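PDB 3ZBQ: Phikz039 from Pseudomonas phage phikz, which is a phage-encoded tubulin-like protein (PhuZ) of the tubulin/FtsZ family, seen here with guanosine-5'-diphosphate in its nucleotide pocket. Local coordinates for residues Ser134-Ser137 against Asp138-Arg142; Ile288-Arg291 against Leu292-Arg296; Gly71-Arg74 against Lys75-Ala78; Val279-Gly282 against Leu283-Glu286. All blocks are in the same frame, centred on the assembly; numbering follows the deposited sequence.

Interaction 1: residues Ser134-Ser137 against Asp138-Arg142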
loop_
_atom_site.group_PDB
_atom_site.type_symbol
_atom_site.label_atom_id
_atom_site.label_comp_id
_atom_site.label_asym_id
_atom_site.label_seq_id
_atom_site.Cartn_x
_atom_site.Cartn_y
_atom_site.Cartn_z
ATOM N N SER A 134 -7.536 7.993 0.806
ATOM C CA SER A 134 -8.233 9.028 1.574
ATOM C C SER A 134 -8.448 10.274 0.731
ATOM O O SER A 134 -7.805 10.463 -0.308
ATOM C CB SER A 134 -7.493 9.360 2.881
ATOM O OG SER A 134 -6.229 9.970 2.643
ATOM N N TYR A 135 -9.356 11.136 1.177
ATOM C CA TYR A 135 -9.723 12.292 0.383
ATOM C C TYR A 135 -10.386 13.335 1.257
ATOM O O TYR A 135 -11.337 13.983 0.817
ATOM C CB TYR A 135 -10.675 11.892 -0.744
ATOM C CG TYR A 135 -11.684 10.857 -0.334
ATOM C CD1 TYR A 135 -12.858 11.212 0.315
ATOM C CD2 TYR A 135 -11.463 9.511 -0.609
ATOM C CE1 TYR A 135 -13.784 10.252 0.689
ATOM C CE2 TYR A 135 -12.374 8.552 -0.238
ATOM C CZ TYR A 135 -13.527 8.920 0.409
ATOM O OH TYR A 135 -14.428 7.937 0.758
ATOM N N ASP A 136 -9.880 13.490 2.482
ATOM C CA ASP A 136 -10.473 14.437 3.442
ATOM C C ASP A 136 -10.162 15.894 3.132
ATOM O O ASP A 136 -10.670 16.797 3.803
ATOM C CB ASP A 136 -10.099 14.090 4.899
ATOM C CG ASP A 136 -8.623 14.325 5.215
ATOM O OD1 ASP A 136 -7.795 14.313 4.283
ATOM O OD2 ASP A 136 -8.284 14.517 6.410
ATOM N N SER A 137 -9.344 16.137 2.113
ATOM C CA SER A 137 -9.100 17.503 1.650
ATOM C C SER A 137 -8.607 17.463 0.218
ATOM O O SER A 137 -8.305 16.390 -0.315
ATOM C CB SER A 137 -8.065 18.218 2.526
ATOM O OG SER A 137 -6.771 17.685 2.319
ATOM N N ASP A 138 -8.514 18.632 -0.404
ATOM C CA ASP A 138 -7.991 18.722 -1.762
ATOM C C ASP A 138 -6.605 18.088 -1.887
ATOM O O ASP A 138 -6.352 17.297 -2.806
ATOM C CB ASP A 138 -7.948 20.175 -2.236
ATOM C CG ASP A 138 -7.359 20.310 -3.626
ATOM O OD1 ASP A 138 -7.846 19.633 -4.551
ATOM O OD2 ASP A 138 -6.396 21.088 -3.797
ATOM N N ILE A 139 -5.714 18.405 -0.950
ATOM C CA ILE A 139 -4.338 17.899 -1.021
ATOM C C ILE A 139 -4.265 16.375 -0.848
ATOM O O ILE A 139 -3.548 15.697 -1.582
ATOM C CB ILE A 139 -3.368 18.660 -0.045
ATOM C CG1 ILE A 139 -1.899 18.360 -0.396
ATOM C CG2 ILE A 139 -3.692 18.355 1.423
ATOM C CD1 ILE A 139 -0.881 19.245 0.347
ATOM N N SER A 140 -5.012 15.821 0.101
ATOM C CA SER A 140 -4.953 14.371 0.314
ATOM C C SER A 140 -5.614 13.607 -0.837
ATOM O O SER A 140 -5.201 12.491 -1.179
ATOM C CB SER A 140 -5.570 13.981 1.657
ATOM O OG SER A 140 -6.957 14.238 1.678
ATOM N N LEU A 141 -6.641 14.199 -1.441
ATOM C CA LEU A 141 -7.261 13.590 -2.618
ATOM C C LEU A 141 -6.286 13.636 -3.791
ATOM O O LEU A 141 -6.158 12.671 -4.538
ATOM C CB LEU A 141 -8.575 14.296 -2.965
ATOM C CG LEU A 141 -9.224 13.955 -4.316
ATOM C CD1 LEU A 141 -9.552 12.451 -4.431
ATOM C CD2 LEU A 141 -10.482 14.783 -4.503
ATOM N N ARG A 142 -5.597 14.763 -3.941
ATOM C CA ARG A 142 -4.546 14.900 -4.940
ATOM C C ARG A 142 -3.456 13.841 -4.704
ATOM O O ARG A 142 -2.960 13.209 -5.649
ATOM C CB ARG A 142 -3.961 16.311 -4.877
ATOM C CG ARG A 142 -2.969 16.632 -5.969
ATOM C CD ARG A 142 -2.268 17.945 -5.668
ATOM N NE ARG A 142 -3.231 18.994 -5.355
ATOM C CZ ARG A 142 -2.933 20.129 -4.726
ATOM N NH1 ARG A 142 -1.689 20.371 -4.337
ATOM N NH2 ARG A 142 -3.886 21.019 -4.483
#
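Ser140 sends its hydroxyl back from the first turn of helix 138-158 to the carboxylate of Asp136, with OG 2.7 Å from Asp136 OD1, which it meets nearly head-on. In Ser140 the hydroxyl sits between the backbone N and the carbonyl carbon (chi1 66°), which turns it toward the preceding loop. Ser137 is the N-cap: its OG accepts a straight but weak bond from Ser140 N at 3.4 Å. The first backbone bond of the turn is firmer, from Leu141 N to Ser137 O at 3.0 Å. One turn apart on the helix, Asp138 OD2 and Arg142 NH2 form a salt bridge of 2.6 Å whose hydrogen bond is weak, bent to 128° at the hydrogen; Asp138 also pairs with Arg296 and Lys303 of helix 284-304. The apolar part is small: Tyr135 CB rests on Leu141 CB and CD1, each 3.9 Å away, while the phenol leads off so that its OH can bond to Arg291 and Glu168. Ser134, whose side chain is about 4 Å from the bound GDP, opens the loop. A serine N-cap at a helix that follows a parallel strand beside the nucleotide pocket fits the Rossmann-like nucleotide-binding domain of the tubulin/FtsZ family.

Interaction 2: residues Ile288-Arg291 against Leu292-Arg296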
loop_
_atom_site.group_PDB
_atom_site.type_symbol
_atom_site.label_atom_id
_atom_site.label_comp_id
_atom_site.label_asym_id
_atom_site.label_seq_id
_atom_site.Cartn_x
_atom_site.Cartn_y
_atom_site.Cartn_z
ATOM N N ILE A 288 -11.654 2.120 -7.913
ATOM C CA ILE A 288 -10.863 3.115 -7.188
ATOM C C ILE A 288 -10.705 4.380 -8.026
ATOM O O ILE A 288 -10.902 5.495 -7.534
ATOM C CB ILE A 288 -9.458 2.586 -6.827
ATOM C CG1 ILE A 288 -9.548 1.226 -6.121
ATOM C CG2 ILE A 288 -8.714 3.593 -5.950
ATOM C CD1 ILE A 288 -8.173 0.613 -5.794
ATOM N N ARG A 289 -10.347 4.203 -9.294
ATOM C CA ARG A 289 -10.135 5.330 -10.199
ATOM C C ARG A 289 -11.405 6.175 -10.311
ATOM O O ARG A 289 -11.381 7.414 -10.181
ATOM C CB ARG A 289 -9.704 4.830 -11.581
ATOM C CG ARG A 289 -9.207 5.931 -12.518
ATOM C CD ARG A 289 -9.357 5.535 -13.997
ATOM N NE ARG A 289 -10.763 5.383 -14.372
ATOM C CZ ARG A 289 -11.578 6.401 -14.637
ATOM N NH1 ARG A 289 -11.130 7.648 -14.583
ATOM N NH2 ARG A 289 -12.843 6.176 -14.957
ATOM N N LYS A 290 -12.522 5.488 -10.518
ATOM C CA LYS A 290 -13.829 6.137 -10.640
ATOM C C LYS A 290 -14.209 6.891 -9.360
ATOM O O LYS A 290 -14.722 8.014 -9.408
ATOM C CB LYS A 290 -14.888 5.079 -11.003
ATOM C CG LYS A 290 -16.296 5.630 -11.207
ATOM C CD LYS A 290 -16.334 6.672 -12.322
ATOM C CE LYS A 290 -17.751 7.199 -12.530
ATOM N NZ LYS A 290 -17.772 8.351 -13.465
ATOM N N ARG A 291 -13.940 6.278 -8.211
ATOM C CA ARG A 291 -14.259 6.884 -6.921
ATOM C C ARG A 291 -13.473 8.172 -6.688
ATOM O O ARG A 291 -14.018 9.171 -6.198
ATOM C CB ARG A 291 -13.973 5.886 -5.795
ATOM C CG ARG A 291 -14.067 6.453 -4.381
ATOM C CD ARG A 291 -15.466 6.921 -4.026
ATOM N NE ARG A 291 -15.567 7.297 -2.614
ATOM C CZ ARG A 291 -16.582 7.981 -2.091
ATOM N NH1 ARG A 291 -17.596 8.364 -2.856
ATOM N NH2 ARG A 291 -16.589 8.278 -0.802
ATOM N N LEU A 292 -12.190 8.154 -7.032
ATOM C CA LEU A 292 -11.356 9.333 -6.831
ATOM C C LEU A 292 -11.707 10.410 -7.852
ATOM O O LEU A 292 -11.674 11.607 -7.545
ATOM C CB LEU A 292 -9.865 8.974 -6.903
ATOM C CG LEU A 292 -9.367 7.990 -5.844
ATOM C CD1 LEU A 292 -7.873 7.742 -5.978
ATOM C CD2 LEU A 292 -9.704 8.479 -4.446
ATOM N N GLU A 293 -12.049 9.983 -9.063
ATOM C CA GLU A 293 -12.468 10.917 -10.106
ATOM C C GLU A 293 -13.700 11.700 -9.661
ATOM O O GLU A 293 -13.755 12.929 -9.800
ATOM C CB GLU A 293 -12.749 10.169 -11.410
ATOM C CG GLU A 293 -13.130 11.056 -12.591
ATOM C CD GLU A 293 -13.256 10.258 -13.883
ATOM O OE1 GLU A 293 -14.338 9.680 -14.123
ATOM O OE2 GLU A 293 -12.267 10.202 -14.648
ATOM N N GLU A 294 -14.675 10.992 -9.102
ATOM C CA GLU A 294 -15.895 11.633 -8.613
ATOM C C GLU A 294 -15.599 12.597 -7.474
ATOM O O GLU A 294 -16.166 13.692 -7.427
ATOM C CB GLU A 294 -16.917 10.585 -8.160
ATOM C CG GLU A 294 -17.512 9.778 -9.303
ATOM C CD GLU A 294 -18.154 8.485 -8.834
ATOM O OE1 GLU A 294 -17.975 8.126 -7.647
ATOM O OE2 GLU A 294 -18.839 7.831 -9.654
ATOM N N ARG A 295 -14.724 12.203 -6.548
ATOM C CA ARG A 295 -14.351 13.125 -5.467
ATOM C C ARG A 295 -13.651 14.346 -6.048
ATOM O O ARG A 295 -13.860 15.468 -5.588
ATOM C CB ARG A 295 -13.432 12.463 -4.430
ATOM C CG ARG A 295 -13.985 11.212 -3.752
ATOM C CD ARG A 295 -15.295 11.462 -3.027
ATOM N NE ARG A 295 -15.190 12.552 -2.061
ATOM C CZ ARG A 295 -16.046 12.748 -1.062
ATOM N NH1 ARG A 295 -17.063 11.911 -0.890
ATOM N NH2 ARG A 295 -15.877 13.769 -0.231
ATOM N N ARG A 296 -12.818 14.132 -7.060
ATOM C CA ARG A 296 -12.107 15.229 -7.713
ATOM C C ARG A 296 -13.083 16.183 -8.408
ATOM O O ARG A 296 -12.921 17.410 -8.337
ATOM C CB ARG A 296 -11.058 14.678 -8.690
ATOM C CG ARG A 296 -10.413 15.700 -9.625
ATOM C CD ARG A 296 -9.830 16.920 -8.876
ATOM N NE ARG A 296 -8.951 16.570 -7.756
ATOM C CZ ARG A 296 -8.599 17.421 -6.793
ATOM N NH1 ARG A 296 -9.057 18.665 -6.814
ATOM N NH2 ARG A 296 -7.797 17.034 -5.803
HETATM O O HOH W 1 -14.808 7.779 -15.901
#
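Arg289 reaches Glu293 by bending at chi3 (65°), while Glu293 keeps an extended chain, its CG trans to the backbone N (chi1 -177°), and the two run side by side one turn apart. The result is a salt bridge of 2.8 Å from Arg289 NH1 to Glu293 OE2. The carboxylate oxygen lies in the plane of the guanidinium, at its edge, but is itself approached from above the carboxylate plane; the two planes stand 70° apart. A water ties the other two ends together, accepting from Arg289 NH2 at 2.7 Å and donating to Glu293 OE1. Lys290, bent at chi2, sends its chain between both glutamates: NZ is 3.7 Å from Glu293 OE1 and 4.0 Å from Glu294 OE2, long ion pairs that complete a four-residue network. Further on, Arg295 folds so that its CD lies 3.8 Å above the centre of the Arg291 guanidinium; Arg291 itself bonds through NH2 to Tyr135 OH. On the buried side Leu292 CD1 meets Ile288 CG2 at 4.2 Å. This buried side of helix 284-304 is laid against helix 138-158, where Leu292 touches Ser145 and Arg296 touches Leu141, and against strand 163-168, where Ile288 packs on Ile164 and Tyr166.

Interaction 3: residues Gly71-Arg74 against Lys75-Ala78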
loop_
_atom_site.group_PDB
_atom_site.type_symbol
_atom_site.label_atom_id
_atom_site.label_comp_id
_atom_site.label_asym_id
_atom_site.label_seq_id
_atom_site.Cartn_x
_atom_site.Cartn_y
_atom_site.Cartn_z
ATOM N N GLY A 71 4.367 16.661 5.898
ATOM C CA GLY A 71 3.068 17.313 5.898
ATOM C C GLY A 71 2.284 17.254 4.598
ATOM O O GLY A 71 1.874 18.284 4.072
ATOM N N LYS A 72 2.082 16.042 4.081
ATOM C CA LYS A 72 1.307 15.794 2.859
ATOM C C LYS A 72 1.866 16.411 1.573
ATOM O O LYS A 72 1.165 16.483 0.559
ATOM C CB LYS A 72 -0.175 16.145 3.062
ATOM C CG LYS A 72 -0.822 15.323 4.153
ATOM C CD LYS A 72 -2.316 15.584 4.202
ATOM C CE LYS A 72 -2.990 14.737 5.278
ATOM N NZ LYS A 72 -2.558 15.115 6.650
ATOM N N ASP A 73 3.126 16.836 1.613
ATOM C CA ASP A 73 3.795 17.362 0.424
ATOM C C ASP A 73 4.485 16.207 -0.288
ATOM O O ASP A 73 5.655 15.917 -0.027
ATOM C CB ASP A 73 4.825 18.433 0.808
ATOM C CG ASP A 73 5.322 19.238 -0.394
ATOM O OD1 ASP A 73 5.365 18.694 -1.524
ATOM O OD2 ASP A 73 5.672 20.422 -0.198
ATOM N N ARG A 74 3.750 15.545 -1.178
ATOM C CA ARG A 74 4.245 14.342 -1.855
ATOM C C ARG A 74 5.478 14.612 -2.724
ATOM O O ARG A 74 6.396 13.788 -2.790
ATOM C CB ARG A 74 3.137 13.711 -2.707
ATOM C CG ARG A 74 2.547 12.439 -2.133
ATOM C CD ARG A 74 1.645 11.713 -3.138
ATOM N NE ARG A 74 2.211 10.424 -3.577
ATOM C CZ ARG A 74 2.392 10.080 -4.848
ATOM N NH1 ARG A 74 2.017 10.902 -5.820
ATOM N NH2 ARG A 74 2.924 8.896 -5.153
ATOM N N LYS A 75 5.499 15.757 -3.400
ATOM C CA LYS A 75 6.637 16.092 -4.253
ATOM C C LYS A 75 7.902 16.325 -3.442
ATOM O O LYS A 75 8.968 15.806 -3.782
ATOM C CB LYS A 75 6.325 17.291 -5.142
ATOM C CG LYS A 75 5.238 17.003 -6.151
ATOM C CD LYS A 75 5.073 18.146 -7.133
ATOM C CE LYS A 75 3.944 17.851 -8.101
ATOM N NZ LYS A 75 3.810 18.897 -9.148
ATOM N N ALA A 76 7.790 17.101 -2.365
ATOM C CA ALA A 76 8.935 17.322 -1.493
ATOM C C ALA A 76 9.436 16.018 -0.899
ATOM O O ALA A 76 10.644 15.797 -0.805
ATOM C CB ALA A 76 8.596 18.324 -0.379
ATOM N N ALA A 77 8.511 15.158 -0.483
ATOM C CA ALA A 77 8.892 13.882 0.100
ATOM C C ALA A 77 9.668 13.068 -0.929
ATOM O O ALA A 77 10.711 12.487 -0.617
ATOM C CB ALA A 77 7.669 13.124 0.561
ATOM N N ALA A 78 9.166 13.028 -2.157
ATOM C CA ALA A 78 9.824 12.229 -3.196
ATOM C C ALA A 78 11.231 12.762 -3.497
ATOM O O ALA A 78 12.167 11.983 -3.685
ATOM C CB ALA A 78 8.973 12.184 -4.455
HETATM O O HOH W 2 3.234 17.884 -3.333
#
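Asp73 hands the chain from loop to helix: Lys72 before it has positive phi (63°), Asp73 itself is extended, and from Arg74 onward the backbone is helical. The first turn closes with two routine bonds, Ala77 N to Asp73 O at 3.0 Å and Ala78 N to Arg74 O at 2.9 Å. Asp73 adds a third with its side chain and is the N-cap. Its CG stands opposite the backbone N (chi1 -167°), which swings the carboxylate forward over the start of the helix, and OD1 accepts from Ala76 N at 3.0 Å. The bond is straight at the hydrogen, yet the donor comes in from above the carboxylate plane; the carboxylate carbon lies against the methyl of Ala76, CG to CB 3.4 Å. A water extends the cap, donating to Asp73 OD1 at 2.9 Å and accepting from Lys75 N at 3.1 Å. Thus OD1 serves one amide directly and a second through the water; the negative charge at this end probably also suits the helix dipole. Helix 74-81 packs on helix 109-122, where Arg74, Ala77 and Ala78 all touch Thr111. Arg74 bridges two helices, NE bonded to Ser110 OG of helix 109-122 and NH2 to Thr150 OG1 of helix 138-158, while the loop just before the cap brings Lys72 to the GDP and its carbonyl to Asn143.

Interaction 4: residues Val279-Gly282 against Leu283-Glu286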
loop_
_atom_site.group_PDB
_atom_site.type_symbol
_atom_site.label_atom_id
_atom_site.label_comp_id
_atom_site.label_asym_id
_atom_site.label_seq_id
_atom_site.Cartn_x
_atom_site.Cartn_y
_atom_site.Cartn_z
ATOM N N VAL A 279 -7.072 -13.457 -4.001
ATOM C CA VAL A 279 -7.526 -13.367 -5.383
ATOM C C VAL A 279 -7.053 -12.082 -6.018
ATOM O O VAL A 279 -7.394 -11.003 -5.545
ATOM C CB VAL A 279 -9.067 -13.418 -5.480
ATOM C CG1 VAL A 279 -9.497 -13.488 -6.948
ATOM C CG2 VAL A 279 -9.606 -14.620 -4.723
ATOM N N ILE A 280 -6.278 -12.203 -7.093
ATOM C CA ILE A 280 -5.783 -11.040 -7.824
ATOM C C ILE A 280 -6.630 -10.822 -9.081
ATOM O O ILE A 280 -6.797 -11.730 -9.886
ATOM C CB ILE A 280 -4.296 -11.214 -8.228
ATOM C CG1 ILE A 280 -3.409 -11.326 -6.983
ATOM C CG2 ILE A 280 -3.814 -10.051 -9.080
ATOM C CD1 ILE A 280 -1.948 -11.650 -7.292
ATOM N N ASN A 281 -7.189 -9.625 -9.234
ATOM C CA ASN A 281 -7.844 -9.254 -10.491
ATOM C C ASN A 281 -7.398 -7.864 -10.943
ATOM O O ASN A 281 -6.652 -7.194 -10.239
ATOM C CB ASN A 281 -9.380 -9.355 -10.387
ATOM C CG ASN A 281 -10.016 -8.168 -9.657
ATOM O OD1 ASN A 281 -9.347 -7.424 -8.932
ATOM N ND2 ASN A 281 -11.329 -8.006 -9.832
ATOM N N GLY A 282 -7.840 -7.433 -12.114
ATOM C CA GLY A 282 -7.439 -6.130 -12.605
ATOM C C GLY A 282 -8.590 -5.157 -12.606
ATOM O O GLY A 282 -8.403 -3.944 -12.416
ATOM N N LEU A 283 -9.795 -5.683 -12.798
ATOM C CA LEU A 283 -10.970 -4.838 -13.014
ATOM C C LEU A 283 -11.274 -3.904 -11.846
ATOM O O LEU A 283 -11.697 -2.767 -12.044
ATOM C CB LEU A 283 -12.195 -5.702 -13.299
ATOM C CG LEU A 283 -13.417 -4.969 -13.844
ATOM C CD1 LEU A 283 -13.068 -4.279 -15.158
ATOM C CD2 LEU A 283 -14.578 -5.942 -14.032
ATOM N N SER A 284 -11.064 -4.391 -10.629
ATOM C CA SER A 284 -11.465 -3.663 -9.434
ATOM C C SER A 284 -10.719 -2.340 -9.290
ATOM O O SER A 284 -11.208 -1.421 -8.627
ATOM C CB SER A 284 -11.261 -4.530 -8.190
ATOM O OG SER A 284 -12.155 -5.629 -8.194
ATOM N N ILE A 285 -9.541 -2.240 -9.907
ATOM C CA ILE A 285 -8.774 -0.985 -9.888
ATOM C C ILE A 285 -9.594 0.178 -10.463
ATOM O O ILE A 285 -9.503 1.326 -9.986
ATOM C CB ILE A 285 -7.436 -1.119 -10.662
ATOM C CG1 ILE A 285 -6.485 -2.067 -9.934
ATOM C CG2 ILE A 285 -6.770 0.236 -10.867
ATOM C CD1 ILE A 285 -6.278 -1.710 -8.470
ATOM N N GLU A 286 -10.401 -0.114 -11.478
ATOM C CA GLU A 286 -11.283 0.895 -12.080
ATOM C C GLU A 286 -12.242 1.521 -11.071
ATOM O O GLU A 286 -12.560 2.720 -11.160
ATOM C CB GLU A 286 -12.066 0.286 -13.257
ATOM C CG GLU A 286 -13.256 1.111 -13.759
ATOM C CD GLU A 286 -12.865 2.484 -14.287
ATOM O OE1 GLU A 286 -11.687 2.685 -14.661
ATOM O OE2 GLU A 286 -13.751 3.372 -14.320
#
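Asn281 and Ser284 join the end of strand 275-281 to the beginning of helix 284-304 through their side chains. The donor is the amide of Asn281: ND2 lies 3.0 Å from Ser284 OG, at an N-H...O angle of 161°, and the hydroxyl oxygen sits in the amide plane. Asn281 CG lies between the backbone N and the carbonyl carbon (chi1 78°), turning the amide forward past Gly282, while Ser284 has its OG beside its own nitrogen (chi1 -67°), facing back toward the strand. The buried amide is well supplied with partners: ND2 also gives a hydrogen bond to the carbonyl of Leu237, and OD1 is hydrogen-bonded to His225 NE2 on the adjoining strand 222-227. The Leu237 carbonyl, which can only accept, identifies ND2, and the His225 contact is consistent with that assignment.

The backbone supplies the other link. Gly282 O accepts from Ile285 N at 3.2 Å, a bent bond with the donor above the carbonyl plane, as suits a tight turn, and Ile285 CB packs 3.5 Å from the same Gly282 O. A step further on, Glu286 N is bonded to Leu283 O at 3.0 Å. The carboxylate of Glu286 turns away from the strand and pairs with Arg289, one turn on. The strand's own amides are tied to both neighbours, 222-227 and 239-246. The whole is a short strand-to-helix connection in the C-terminal domain of a phage tubulin-like protein, leading from the C-terminal part of the sheet into the long helix 284-304.

Interactions 1 and 3 each supply a residue of the nucleotide pocket, Ser134 and Lys72, and interaction 1 is the middle one, touching both 2 and 3. Interactions 1 and 2, with centres about 11 Å apart, join the loop and start of helix 138-158 to helix 284-304: Tyr135 OH is 2.7 Å from Arg291 NH2, a probable hydrogen bond, and Asp138 OD1 makes a 2.7 Å salt bridge to Arg296 NH1. Interaction 3 meets interaction 1 where Ile139 CD1 packs 3.4 Å from Lys72 O. Interaction 2 stays back, its Leu292 side chain about 11 Å from the GDP. Interaction 4 starts the helix that carries interaction 2, their centres about 16 Å apart, and lies on the opposite side of the chain's centre from interaction 3.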